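Local coordinates for protein proteasome chaperone 4 (PDB 2Z5B) that pairs with Irc25 as a heterodimeric chaperone that binds proteasome precursors and promotes formation of the 20S alpha-ring, at residues A104-I107 / S108-F111. Sequence-based numbering, arbitrary orientation.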
ATOM      1  N   ALA A 104     -10.039   2.498  -9.491  1.00 28.15           N
ATOM      2  CA  ALA A 104      -8.733   3.056  -9.797  1.00 28.24           C
ATOM      3  C   ALA A 104      -8.774   3.816 -11.117  1.00 29.02           C
ATOM      4  O   ALA A 104      -8.266   4.918 -11.193  1.00 28.72           O
ATOM      5  CB  ALA A 104      -7.683   1.965  -9.833  1.00 28.00           C
ATOM      6  N   THR A 105      -9.376   3.210 -12.139  1.00 29.88           N
ATOM      7  CA  THR A 105      -9.405   3.798 -13.481  1.00 31.75           C
ATOM      8  C   THR A 105     -10.204   5.093 -13.517  1.00 31.07           C
ATOM      9  O   THR A 105      -9.754   6.085 -14.082  1.00 31.74           O
ATOM     10  CB  THR A 105      -9.953   2.795 -14.535  1.00 32.12           C
ATOM     11  OG1 THR A 105      -9.218   1.565 -14.445  1.00 34.60           O
ATOM     12  CG2 THR A 105      -9.723   3.334 -15.960  1.00 33.92           C
ATOM     13  N   ILE A 106     -11.383   5.091 -12.903  1.00 31.69           N
ATOM     14  CA  ILE A 106     -12.212   6.293 -12.877  1.00 32.20           C
ATOM     15  C   ILE A 106     -11.576   7.419 -12.028  1.00 32.47           C
ATOM     16  O   ILE A 106     -11.607   8.599 -12.421  1.00 31.18           O
ATOM     17  CB  ILE A 106     -13.671   5.997 -12.435  1.00 32.62           C
ATOM     18  CG1 ILE A 106     -14.376   5.142 -13.494  1.00 34.40           C
ATOM     19  CG2 ILE A 106     -14.466   7.301 -12.276  1.00 33.40           C
ATOM     20  CD1 ILE A 106     -15.428   4.195 -12.931  1.00 36.29           C
ATOM     21  N   ILE A 107     -10.985   7.061 -10.889  1.00 32.30           N
ATOM     22  CA  ILE A 107     -10.295   8.063 -10.073  1.00 32.98           C
ATOM     23  C   ILE A 107      -9.141   8.692 -10.854  1.00 33.98           C
ATOM     24  O   ILE A 107      -9.005   9.914 -10.882  1.00 33.77           O
ATOM     25  CB  ILE A 107      -9.802   7.504  -8.719  1.00 33.02           C
ATOM     26  CG1 ILE A 107     -10.990   7.114  -7.838  1.00 32.23           C
ATOM     27  CG2 ILE A 107      -8.935   8.535  -7.990  1.00 31.90           C
ATOM     28  CD1 ILE A 107     -10.615   6.313  -6.608  1.00 32.47           C
ATOM     29  N   SER A 108      -8.332   7.856 -11.500  1.00 35.77           N
ATOM     30  CA  SER A 108      -7.193   8.336 -12.273  1.00 37.07           C
ATOM     31  C   SER A 108      -7.644   9.272 -13.407  1.00 37.99           C
ATOM     32  O   SER A 108      -7.061  10.337 -13.604  1.00 37.94           O
ATOM     33  CB  SER A 108      -6.390   7.159 -12.810  1.00 37.56           C
ATOM     34  OG  SER A 108      -5.219   7.615 -13.455  1.00 39.84           O
ATOM     35  N   GLU A 109      -8.684   8.875 -14.138  1.00 38.73           N
ATOM     36  CA  GLU A 109      -9.283   9.748 -15.154  1.00 40.50           C
ATOM     37  C   GLU A 109      -9.794  11.043 -14.531  1.00 39.87           C
ATOM     38  O   GLU A 109      -9.475  12.142 -14.999  1.00 41.02           O
ATOM     39  CB  GLU A 109     -10.414   9.024 -15.900  1.00 40.02           C
ATOM     40  CG  GLU A 109      -9.917   8.001 -16.893  1.00 42.84           C
ATOM     41  CD  GLU A 109     -11.011   7.122 -17.477  1.00 43.29           C
ATOM     42  OE1 GLU A 109     -11.635   6.351 -16.708  1.00 45.45           O
ATOM     43  OE2 GLU A 109     -11.215   7.183 -18.719  1.00 46.94           O
ATOM     44  N   ARG A 110     -10.567  10.918 -13.457  1.00 39.30           N
ATOM     45  CA  ARG A 110     -11.221  12.069 -12.863  1.00 38.71           C
ATOM     46  C   ARG A 110     -10.218  13.126 -12.422  1.00 38.63           C
ATOM     47  O   ARG A 110     -10.450  14.322 -12.592  1.00 38.18           O
ATOM     48  CB  ARG A 110     -12.131  11.637 -11.703  1.00 38.96           C
ATOM     49  CG  ARG A 110     -12.965  12.754 -11.076  1.00 40.22           C
ATOM     50  CD  ARG A 110     -13.766  13.559 -12.116  1.00 42.46           C
ATOM     51  NE  ARG A 110     -14.541  14.640 -11.502  1.00 43.68           N
ATOM     52  CZ  ARG A 110     -14.035  15.799 -11.080  1.00 44.92           C
ATOM     53  NH1 ARG A 110     -12.737  16.050 -11.184  1.00 46.22           N
ATOM     54  NH2 ARG A 110     -14.835  16.711 -10.538  1.00 46.61           N
ATOM     55  N   PHE A 111      -9.086  12.686 -11.884  1.00 38.32           N
ATOM     56  CA  PHE A 111      -8.173  13.620 -11.247  1.00 38.40           C
ATOM     57  C   PHE A 111      -6.833  13.751 -11.940  1.00 38.41           C
ATOM     58  O   PHE A 111      -5.976  14.504 -11.487  1.00 38.89           O
ATOM     59  CB  PHE A 111      -8.034  13.284  -9.760  1.00 37.89           C
ATOM     60  CG  PHE A 111      -9.340  13.337  -9.027  1.00 37.57           C
ATOM     61  CD1 PHE A 111      -9.957  14.568  -8.761  1.00 37.14           C
ATOM     62  CD2 PHE A 111      -9.977  12.167  -8.636  1.00 37.29           C
ATOM     63  CE1 PHE A 111     -11.173  14.620  -8.105  1.00 37.05           C
ATOM     64  CE2 PHE A 111     -11.191  12.212  -7.982  1.00 36.82           C
ATOM     65  CZ  PHE A 111     -11.790  13.439  -7.709  1.00 37.38           C
TER
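A104 to I107 hand their carbonyl oxygens to the amides of S108 to F111 in four successive i to i+4 hydrogen bonds. The shortest runs from R110 N to I106 O at 2.7 Å, while S108 N lies 3.0 Å from A104 O. The last, from F111 N to I107 O, is the most bent of the four, with an N-H...O angle of 144°, and the backbone of F111 departs from helical values as helix 94-111 ends. Among the side chains, I107 meets F111 one turn on. A chi1 of -66° puts CG1 of I107 beside the backbone N and CG2 opposite it, where I107 CG2 approaches CD2 of the F111 ring at 3.8 Å, the two side chains slanting across each other. The same F111 CD2 sits 3.3 Å from I107 O, so this ring carbon packs against both the methyl and the carbonyl of one residue. R110 CG rests over one face of the F111 ring, 3.5 Å above its plane and displaced toward the rim. This last turn belongs to a helix packed on a six-stranded mixed sheet: I107 reaches I41 and L43 of strand 41-47 and F111 also meets I41, while I107 and F111 touch L145 and L149, respectively, of the neighbouring helix 134-149. A104 and S108, a turn apart, face strand 58-67, where both touch A65. S108 OG is hydrogen-bonded to R113 O just past the helix end, tying the hydroxyl to the chain as it leaves. On a more exposed flank, T105 and E109 run side by side in the same direction, T105 CG2 lying 3.6 Å from E109 OE1. The T105 side chain is turned with OG1 beside the backbone N, where it is hydrogen-bonded to R101 O one turn earlier, and with its methyl next to the carboxylate.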